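Local coordinates for protein aquaporin aqpM (Methanothermobacter marburgensis str. Marburg, PDB 2F2B) that forms a homotetrameric membrane channel that passes osmotically driven water in both directions and also gives a transient increase in initial glycerol flux, at residues V152-L157 and S196-A201; I141-A146 and Y221-V226; D167-K172 and L238-L243. All blocks are in the same frame, centred on the assembly; numbering follows the deposited sequence.

Interaction 1 (V152-L157 and S196-A201); sequences VGTFLL and SSLNPA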
loop_
_atom_site.group_PDB
_atom_site.type_symbol
_atom_site.label_atom_id
_atom_site.label_comp_id
_atom_site.label_asym_id
_atom_site.label_seq_id
_atom_site.Cartn_x
_atom_site.Cartn_y
_atom_site.Cartn_z
ATOM N N VAL A 152 1.046 21.143 -11.029
ATOM C CA VAL A 152 1.910 20.645 -9.956
ATOM C C VAL A 152 1.920 19.118 -9.919
ATOM O O VAL A 152 2.976 18.493 -9.791
ATOM C CB VAL A 152 1.463 21.195 -8.577
ATOM C CG1 VAL A 152 2.399 20.681 -7.477
ATOM C CG2 VAL A 152 1.476 22.723 -8.602
ATOM N N GLY A 153 0.742 18.516 -10.039
ATOM C CA GLY A 153 0.659 17.066 -10.027
ATOM C C GLY A 153 1.414 16.421 -11.179
ATOM O O GLY A 153 2.160 15.463 -10.981
ATOM N N THR A 154 1.243 16.944 -12.390
ATOM C CA THR A 154 1.923 16.356 -13.534
ATOM C C THR A 154 3.422 16.651 -13.490
ATOM O O THR A 154 4.223 15.892 -14.032
ATOM C CB THR A 154 1.314 16.851 -14.863
ATOM O OG1 THR A 154 -0.116 16.730 -14.804
ATOM C CG2 THR A 154 1.815 15.995 -16.022
ATOM N N PHE A 155 3.799 17.749 -12.838
ATOM C CA PHE A 155 5.211 18.089 -12.695
ATOM C C PHE A 155 5.884 16.971 -11.895
ATOM O O PHE A 155 6.936 16.460 -12.285
ATOM C CB PHE A 155 5.371 19.423 -11.952
ATOM C CG PHE A 155 6.804 19.820 -11.710
ATOM C CD1 PHE A 155 7.488 20.617 -12.627
ATOM C CD2 PHE A 155 7.473 19.390 -10.568
ATOM C CE1 PHE A 155 8.822 20.981 -12.406
ATOM C CE2 PHE A 155 8.807 19.747 -10.338
ATOM C CZ PHE A 155 9.479 20.545 -11.261
ATOM N N LEU A 156 5.279 16.585 -10.772
ATOM C CA LEU A 156 5.857 15.517 -9.954
ATOM C C LEU A 156 5.933 14.214 -10.742
ATOM O O LEU A 156 6.952 13.521 -10.715
ATOM C CB LEU A 156 5.039 15.293 -8.676
ATOM C CG LEU A 156 5.544 14.126 -7.813
ATOM C CD1 LEU A 156 7.000 14.368 -7.423
ATOM C CD2 LEU A 156 4.679 13.973 -6.569
ATOM N N LEU A 157 4.851 13.878 -11.439
ATOM C CA LEU A 157 4.827 12.656 -12.236
ATOM C C LEU A 157 5.965 12.633 -13.254
ATOM O O LEU A 157 6.730 11.672 -13.321
ATOM C CB LEU A 157 3.491 12.521 -12.975
ATOM C CG LEU A 157 3.415 11.414 -14.039
ATOM C CD1 LEU A 157 3.727 10.054 -13.409
ATOM C CD2 LEU A 157 2.029 11.406 -14.672
ATOM N N SER A 196 -7.465 15.012 -10.214
ATOM C CA SER A 196 -6.091 14.545 -10.428
ATOM C C SER A 196 -5.911 13.678 -11.671
ATOM O O SER A 196 -5.524 12.508 -11.579
ATOM C CB SER A 196 -5.599 13.780 -9.195
ATOM O OG SER A 196 -4.238 13.401 -9.344
ATOM N N SER A 197 -6.186 14.261 -12.832
ATOM C CA SER A 197 -6.055 13.560 -14.107
ATOM C C SER A 197 -4.605 13.297 -14.511
ATOM O O SER A 197 -4.224 12.149 -14.754
ATOM C CB SER A 197 -6.728 14.368 -15.217
ATOM O OG SER A 197 -6.303 13.903 -16.484
ATOM N N LEU A 198 -3.823 14.373 -14.603
ATOM C CA LEU A 198 -2.408 14.320 -14.991
ATOM C C LEU A 198 -2.260 13.714 -16.378
ATOM O O LEU A 198 -1.143 13.467 -16.831
ATOM C CB LEU A 198 -1.614 13.436 -14.019
ATOM C CG LEU A 198 -1.937 13.467 -12.524
ATOM C CD1 LEU A 198 -1.011 12.481 -11.796
ATOM C CD2 LEU A 198 -1.763 14.882 -11.977
ATOM N N ASN A 199 -3.378 13.530 -17.071
ATOM C CA ASN A 199 -3.362 12.817 -18.344
ATOM C C ASN A 199 -4.520 13.217 -19.268
ATOM O O ASN A 199 -5.674 12.894 -18.994
ATOM C CB ASN A 199 -3.470 11.333 -17.976
ATOM C CG ASN A 199 -3.280 10.406 -19.143
ATOM O OD1 ASN A 199 -3.696 10.689 -20.266
ATOM N ND2 ASN A 199 -2.670 9.260 -18.871
ATOM N N PRO A 200 -4.224 13.900 -20.388
ATOM C CA PRO A 200 -5.287 14.315 -21.313
ATOM C C PRO A 200 -6.160 13.170 -21.846
ATOM O O PRO A 200 -7.359 13.349 -22.055
ATOM C CB PRO A 200 -4.516 15.024 -22.429
ATOM C CG PRO A 200 -3.327 15.597 -21.701
ATOM C CD PRO A 200 -2.919 14.432 -20.817
ATOM N N ALA A 201 -5.563 12.001 -22.063
ATOM C CA ALA A 201 -6.319 10.857 -22.576
ATOM C C ALA A 201 -7.211 10.257 -21.494
ATOM O O ALA A 201 -8.360 9.882 -21.757
ATOM C CB ALA A 201 -5.358 9.793 -23.123
#

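Interaction 2 (I141-A146 and Y221-V226); sequences ISYWQA and YYSIYV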
loop_
_atom_site.group_PDB
_atom_site.type_symbol
_atom_site.label_atom_id
_atom_site.label_comp_id
_atom_site.label_asym_id
_atom_site.label_seq_id
_atom_site.Cartn_x
_atom_site.Cartn_y
_atom_site.Cartn_z
ATOM N N ILE A 141 -13.954 24.774 -6.214
ATOM C CA ILE A 141 -12.671 24.888 -6.900
ATOM C C ILE A 141 -12.853 25.554 -8.264
ATOM O O ILE A 141 -13.632 25.086 -9.094
ATOM C CB ILE A 141 -12.023 23.491 -7.091
ATOM C CG1 ILE A 141 -11.837 22.811 -5.726
ATOM C CG2 ILE A 141 -10.702 23.622 -7.834
ATOM C CD1 ILE A 141 -10.953 23.577 -4.742
ATOM N N SER A 142 -12.128 26.644 -8.494
ATOM C CA SER A 142 -12.235 27.373 -9.757
ATOM C C SER A 142 -11.409 26.753 -10.876
ATOM O O SER A 142 -10.574 25.875 -10.647
ATOM C CB SER A 142 -11.797 28.827 -9.575
ATOM O OG SER A 142 -10.389 28.913 -9.455
ATOM N N TYR A 143 -11.653 27.228 -12.093
ATOM C CA TYR A 143 -10.951 26.753 -13.275
ATOM C C TYR A 143 -9.438 26.863 -13.116
ATOM O O TYR A 143 -8.708 25.921 -13.426
ATOM C CB TYR A 143 -11.419 27.555 -14.501
ATOM C CG TYR A 143 -10.653 27.288 -15.779
ATOM C CD1 TYR A 143 -9.392 27.849 -15.995
ATOM C CD2 TYR A 143 -11.187 26.472 -16.774
ATOM C CE1 TYR A 143 -8.684 27.602 -17.171
ATOM C CE2 TYR A 143 -10.489 26.219 -17.950
ATOM C CZ TYR A 143 -9.240 26.785 -18.142
ATOM O OH TYR A 143 -8.547 26.526 -19.300
ATOM N N TRP A 144 -8.967 28.007 -12.630
ATOM C CA TRP A 144 -7.533 28.210 -12.464
ATOM C C TRP A 144 -6.931 27.417 -11.311
ATOM O O TRP A 144 -5.765 27.035 -11.369
ATOM C CB TRP A 144 -7.219 29.703 -12.319
ATOM C CG TRP A 144 -7.445 30.444 -13.604
ATOM C CD1 TRP A 144 -8.439 31.339 -13.873
ATOM C CD2 TRP A 144 -6.701 30.294 -14.821
ATOM N NE1 TRP A 144 -8.365 31.753 -15.183
ATOM C CE2 TRP A 144 -7.307 31.127 -15.787
ATOM C CE3 TRP A 144 -5.583 29.531 -15.189
ATOM C CZ2 TRP A 144 -6.831 31.222 -17.101
ATOM C CZ3 TRP A 144 -5.109 29.625 -16.496
ATOM C CH2 TRP A 144 -5.736 30.466 -17.436
ATOM N N GLN A 145 -7.717 27.167 -10.268
ATOM C CA GLN A 145 -7.216 26.379 -9.144
ATOM C C GLN A 145 -6.995 24.939 -9.604
ATOM O O GLN A 145 -5.999 24.312 -9.247
ATOM C CB GLN A 145 -8.211 26.395 -7.987
ATOM C CG GLN A 145 -8.206 27.677 -7.190
ATOM C CD GLN A 145 -9.296 27.692 -6.146
ATOM O OE1 GLN A 145 -10.478 27.786 -6.472
ATOM N NE2 GLN A 145 -8.907 27.581 -4.881
ATOM N N ALA A 146 -7.930 24.424 -10.395
ATOM C CA ALA A 146 -7.827 23.060 -10.915
ATOM C C ALA A 146 -6.644 22.979 -11.871
ATOM O O ALA A 146 -5.920 21.983 -11.909
ATOM C CB ALA A 146 -9.122 22.675 -11.636
ATOM N N TYR A 221 -14.518 21.978 -19.472
ATOM C CA TYR A 221 -13.420 21.870 -18.511
ATOM C C TYR A 221 -12.200 21.173 -19.106
ATOM O O TYR A 221 -11.119 21.184 -18.511
ATOM C CB TYR A 221 -13.857 21.064 -17.282
ATOM C CG TYR A 221 -14.988 21.658 -16.477
ATOM C CD1 TYR A 221 -14.830 22.865 -15.796
ATOM C CD2 TYR A 221 -16.207 20.991 -16.365
ATOM C CE1 TYR A 221 -15.861 23.393 -15.017
ATOM C CE2 TYR A 221 -17.243 21.509 -15.590
ATOM C CZ TYR A 221 -17.063 22.708 -14.920
ATOM O OH TYR A 221 -18.081 23.213 -14.142
ATOM N N TYR A 222 -12.368 20.568 -20.277
ATOM C CA TYR A 222 -11.282 19.821 -20.895
ATOM C C TYR A 222 -9.946 20.551 -21.049
ATOM O O TYR A 222 -8.893 19.926 -20.910
ATOM C CB TYR A 222 -11.729 19.242 -22.248
ATOM C CG TYR A 222 -10.808 18.151 -22.760
ATOM C CD1 TYR A 222 -10.487 17.054 -21.957
ATOM C CD2 TYR A 222 -10.224 18.232 -24.027
ATOM C CE1 TYR A 222 -9.602 16.068 -22.397
ATOM C CE2 TYR A 222 -9.339 17.250 -24.478
ATOM C CZ TYR A 222 -9.032 16.173 -23.655
ATOM O OH TYR A 222 -8.142 15.213 -24.079
ATOM N N SER A 223 -9.966 21.854 -21.325
ATOM C CA SER A 223 -8.714 22.595 -21.484
ATOM C C SER A 223 -7.836 22.499 -20.232
ATOM O O SER A 223 -6.609 22.537 -20.318
ATOM C CB SER A 223 -8.992 24.068 -21.825
ATOM O OG SER A 223 -9.783 24.690 -20.831
ATOM N N ILE A 224 -8.467 22.374 -19.069
ATOM C CA ILE A 224 -7.733 22.252 -17.811
ATOM C C ILE A 224 -6.839 21.015 -17.857
ATOM O O ILE A 224 -5.670 21.055 -17.471
ATOM C CB ILE A 224 -8.699 22.073 -16.617
ATOM C CG1 ILE A 224 -9.475 23.365 -16.371
ATOM C CG2 ILE A 224 -7.927 21.639 -15.367
ATOM C CD1 ILE A 224 -10.588 23.213 -15.358
ATOM N N TYR A 225 -7.415 19.923 -18.348
ATOM C CA TYR A 225 -6.743 18.632 -18.415
ATOM C C TYR A 225 -5.867 18.398 -19.636
ATOM O O TYR A 225 -5.321 17.309 -19.826
ATOM C CB TYR A 225 -7.807 17.547 -18.261
ATOM C CG TYR A 225 -8.606 17.772 -17.000
ATOM C CD1 TYR A 225 -8.037 17.544 -15.746
ATOM C CD2 TYR A 225 -9.893 18.322 -17.050
ATOM C CE1 TYR A 225 -8.718 17.863 -14.575
ATOM C CE2 TYR A 225 -10.584 18.647 -15.881
ATOM C CZ TYR A 225 -9.988 18.416 -14.648
ATOM O OH TYR A 225 -10.645 18.750 -13.489
ATOM N N VAL A 226 -5.738 19.426 -20.467
ATOM C CA VAL A 226 -4.880 19.356 -21.637
ATOM C C VAL A 226 -3.699 20.272 -21.339
ATOM O O VAL A 226 -2.549 19.839 -21.325
ATOM C CB VAL A 226 -5.595 19.855 -22.914
ATOM C CG1 VAL A 226 -4.617 19.871 -24.081
ATOM C CG2 VAL A 226 -6.774 18.949 -23.237
#

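Interaction 3 (D167-K172 and L238-L243); sequences DERAPK and LTYQYL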
loop_
_atom_site.group_PDB
_atom_site.type_symbol
_atom_site.label_atom_id
_atom_site.label_comp_id
_atom_site.label_asym_id
_atom_site.label_seq_id
_atom_site.Cartn_x
_atom_site.Cartn_y
_atom_site.Cartn_z
ATOM N N ASP A 167 16.562 8.672 -17.168
ATOM C CA ASP A 167 17.966 8.784 -16.790
ATOM C C ASP A 167 18.712 7.455 -16.865
ATOM O O ASP A 167 18.276 6.447 -16.312
ATOM C CB ASP A 167 18.092 9.343 -15.373
ATOM C CG ASP A 167 19.451 9.962 -15.115
ATOM O OD1 ASP A 167 19.601 11.174 -15.361
ATOM O OD2 ASP A 167 20.369 9.238 -14.685
ATOM N N GLU A 168 19.852 7.469 -17.545
ATOM C CA GLU A 168 20.681 6.281 -17.705
ATOM C C GLU A 168 21.225 5.727 -16.386
ATOM O O GLU A 168 21.654 4.577 -16.324
ATOM C CB GLU A 168 21.845 6.592 -18.653
ATOM C CG GLU A 168 22.328 8.035 -18.573
ATOM C CD GLU A 168 21.326 9.017 -19.168
ATOM O OE1 GLU A 168 21.495 10.240 -18.978
ATOM O OE2 GLU A 168 20.370 8.561 -19.831
ATOM N N ARG A 169 21.203 6.540 -15.334
ATOM C CA ARG A 169 21.704 6.114 -14.029
ATOM C C ARG A 169 20.616 5.471 -13.167
ATOM O O ARG A 169 20.898 4.941 -12.093
ATOM C CB ARG A 169 22.285 7.313 -13.277
ATOM C CG ARG A 169 23.286 8.127 -14.079
ATOM C CD ARG A 169 23.504 9.496 -13.449
ATOM N NE ARG A 169 22.237 10.174 -13.185
ATOM C CZ ARG A 169 22.124 11.460 -12.864
ATOM N NH1 ARG A 169 23.206 12.219 -12.771
ATOM N NH2 ARG A 169 20.930 11.986 -12.628
ATOM N N ALA A 170 19.378 5.517 -13.644
ATOM C CA ALA A 170 18.246 4.958 -12.906
ATOM C C ALA A 170 18.398 3.472 -12.593
ATOM O O ALA A 170 18.810 2.685 -13.449
ATOM C CB ALA A 170 16.956 5.193 -13.687
ATOM N N PRO A 171 18.062 3.066 -11.357
ATOM C CA PRO A 171 18.168 1.657 -10.968
ATOM C C PRO A 171 17.177 0.834 -11.784
ATOM O O PRO A 171 15.977 1.108 -11.779
ATOM C CB PRO A 171 17.837 1.684 -9.479
ATOM C CG PRO A 171 16.859 2.816 -9.383
ATOM C CD PRO A 171 17.497 3.872 -10.259
ATOM N N LYS A 172 17.689 -0.167 -12.492
ATOM C CA LYS A 172 16.854 -1.007 -13.339
ATOM C C LYS A 172 15.765 -1.792 -12.619
ATOM O O LYS A 172 15.977 -2.326 -11.528
ATOM C CB LYS A 172 17.727 -1.977 -14.141
ATOM C CG LYS A 172 18.505 -1.308 -15.265
ATOM C CD LYS A 172 19.316 -2.313 -16.068
ATOM C CE LYS A 172 19.940 -1.657 -17.293
ATOM N NZ LYS A 172 20.773 -0.478 -16.926
ATOM N N LEU A 238 12.169 19.982 -18.552
ATOM C CA LEU A 238 13.168 21.039 -18.700
ATOM C C LEU A 238 13.945 21.273 -17.405
ATOM O O LEU A 238 15.147 21.543 -17.432
ATOM C CB LEU A 238 12.492 22.338 -19.146
ATOM C CG LEU A 238 11.902 22.306 -20.561
ATOM C CD1 LEU A 238 11.114 23.574 -20.822
ATOM C CD2 LEU A 238 13.021 22.149 -21.576
ATOM N N THR A 239 13.253 21.167 -16.276
ATOM C CA THR A 239 13.874 21.350 -14.969
ATOM C C THR A 239 14.881 20.234 -14.702
ATOM O O THR A 239 15.992 20.485 -14.237
ATOM C CB THR A 239 12.816 21.350 -13.842
ATOM O OG1 THR A 239 11.936 22.466 -14.014
ATOM C CG2 THR A 239 13.483 21.442 -12.477
ATOM N N TYR A 240 14.494 18.998 -15.002
ATOM C CA TYR A 240 15.388 17.871 -14.777
ATOM C C TYR A 240 16.640 18.018 -15.637
ATOM O O TYR A 240 17.756 17.795 -15.169
ATOM C CB TYR A 240 14.683 16.554 -15.108
ATOM C CG TYR A 240 15.476 15.338 -14.702
ATOM C CD1 TYR A 240 16.375 14.735 -15.585
ATOM C CD2 TYR A 240 15.359 14.811 -13.416
ATOM C CE1 TYR A 240 17.137 13.635 -15.194
ATOM C CE2 TYR A 240 16.118 13.715 -13.015
ATOM C CZ TYR A 240 17.003 13.135 -13.906
ATOM O OH TYR A 240 17.762 12.061 -13.508
ATOM N N GLN A 241 16.439 18.396 -16.895
ATOM C CA GLN A 241 17.535 18.588 -17.839
ATOM C C GLN A 241 18.514 19.632 -17.305
ATOM O O GLN A 241 19.730 19.473 -17.411
ATOM C CB GLN A 241 16.968 19.036 -19.190
ATOM C CG GLN A 241 17.987 19.176 -20.309
ATOM C CD GLN A 241 17.349 19.628 -21.612
ATOM O OE1 GLN A 241 16.799 20.726 -21.700
ATOM N NE2 GLN A 241 17.414 18.776 -22.629
ATOM N N TYR A 242 17.970 20.699 -16.727
ATOM C CA TYR A 242 18.781 21.776 -16.170
ATOM C C TYR A 242 19.599 21.315 -14.963
ATOM O O TYR A 242 20.807 21.542 -14.898
ATOM C CB TYR A 242 17.879 22.946 -15.765
ATOM C CG TYR A 242 18.544 23.957 -14.858
ATOM C CD1 TYR A 242 19.571 24.780 -15.324
ATOM C CD2 TYR A 242 18.155 24.078 -13.525
ATOM C CE1 TYR A 242 20.194 25.701 -14.479
ATOM C CE2 TYR A 242 18.771 24.991 -12.675
ATOM C CZ TYR A 242 19.786 25.799 -13.156
ATOM O OH TYR A 242 20.390 26.703 -12.308
ATOM N N LEU A 243 18.934 20.667 -14.010
ATOM C CA LEU A 243 19.596 20.187 -12.799
ATOM C C LEU A 243 20.701 19.167 -13.054
ATOM O O LEU A 243 21.684 19.112 -12.311
ATOM C CB LEU A 243 18.564 19.581 -11.839
ATOM C CG LEU A 243 17.521 20.538 -11.255
ATOM C CD1 LEU A 243 16.534 19.754 -10.391
ATOM C CD2 LEU A 243 18.213 21.624 -10.431
#

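Interaction 1 (V152-L157 and S196-A201)
T154 on helix 143-166 and L198 in the pore loop bring their CA atoms to 5.0 Å, an approach close enough for the side chain of each to reach the backbone of the other. L198, which has the positive phi (60°) of a left-handed conformation, supplies about half of the 182 Å² buried between the segments. Its CD2 lies on the helix backbone, 3.6 Å from G153 C and 3.7 Å from T154 N; because G153 carries no side chain, the methyl can settle directly against the main chain. T154 slides past L198 in the opposite direction, and its OG1 comes to 3.3 Å from L198 CA. A chi1 of -48° sets OG1 beside the backbone N of T154, where it bonds to E150 O one turn back; that bond satisfies the hydroxyl, and its approach to L198 is plain van der Waals contact. On the next turn L157 adds a looser apolar touch, CD2 to L198 CB at 4.2 Å.

The loop is held by its backbone: the carboxylate of E150 accepts from S197 N and L198 N, and L198 O accepts from N82 ND2. N199, of the second NPA motif, N-caps helix 200-214 through a weak bond from A201 N to N199 OD1 (2.9 Å), while N199 ND2 bonds to I81 O and to a bound glycerol. Helix 175-194 packs on L198 through I186 and helix 224-243 on T154 through P229; helix 83-91 lies against N199-A201, and F20 and F21 of the second subunit pack on V152 and L156.

Interaction 2 (I141-A146 and Y221-V226)
The N-terminal end of helix 143-166 meets the start of the last membrane-spanning part of the chain, probably near the extracellular surface, where Y143 touches S223 and I224, and A146 touches I224. Two kinds of interaction act on the one tyrosine. Its hydroxyl makes a hydrogen bond with serine, Y143 OH to S223 OG at 2.7 Å, and the serine oxygen lies at the ring edge, close to the ring plane. Across one face comes isoleucine: I224 CG1 stands 3.8 Å from the Y143 ring centroid and 26° off the normal, a CH-pi contact displaced toward the rim, with Y143 CE2 the closest ring atom to I224 CG1 at 3.4 Å. The Y143 and I224 side chains run past each other in opposite directions. With CG anti to the backbone N (chi1 173°), the ring extends far enough for OH to meet S223. Further into the helix A146 completes the apolar patch, A146 CB meeting I224 CD1 at 4.0 Å.

The helix start that carries Y143 is itself fixed by reciprocal bonds between S142 and Q145. S142 N donates to Q145 OE1 over 2.8 Å and almost straight (172°), and Q145 N donates back to S142 OG at 3.3 Å. The other end of that amide, Q145 NE2, bonds to Q120 O of the second subunit, tying the helix start to the tetramer interface. S142 and Q145 thereby form a capping box, here beginning a transmembrane helix of the aquaporin bundle whose first turn packs on a neighbouring membrane helix.

Interaction 3 (D167-K172 and L238-L243)
Y240 joins helix 224-243 to the turn at D167 and R169, although the nearest backbone pair, D167 CA and Y240 CA, is 9.7 Å apart; side chains span the gap. Just before it T239 bonds from OG1 to L235 O within the helix. Y240 follows, and with CG anti to the backbone N (chi1 -171°) its ring extends from the helix toward the loop, where Y240 OH donates to D167 OD1 at 2.8 Å. The carboxylate oxygen lies in the ring plane at the ring edge, but the hydroxyl meets OD1 from above the carboxylate plane, the two planes being 77° apart. Y240 OH also lies at the edge of the R169 guanidinium, near its plane, with R169 NH2 3.3 Å away. After Y240, Y242 turns to the second subunit, where K6 makes a cation-pi contact with its ring, and L243 packs on I76 of that subunit.

D167 is also tied within its own turn. D167 OD2 accepts from R169 N at 2.9 Å, forming an Asx turn, and pairs with R169 NE at 2.6 Å in a salt bridge; the two donors arrive from opposite faces of the carboxylate plane. Three donors thus share one buried carboxylate, a pattern consistent with D167 remaining ionised, its charge balanced by R169 and further stabilised by the tyrosine hydroxyl.

Overall arrangement
Helix 143-166 carries one segment of both interaction 1 and interaction 2, and the loop after it supplies one of interaction 3; helix 224-243 carries a segment of interactions 2 and 3. Interactions 1 and 2 have centres 12 Å apart and touch: P200 O lies 2.9 Å from Y222 OH, a probable hydrogen bond. Interaction 3 is centred about 19 Å from interaction 1, joined to it by F155 CE1 packing 3.8 Å from T239 OG1, and about 29 Å from interaction 2 without touching it. Interaction 1 contains the second NPA motif, part of the pore-forming loop; a glycerol, probably from crystallisation, bonds to N199 and lies about 4 Å from the side chain of L157, consistent with a place on the conduction path. All three border the second subunit.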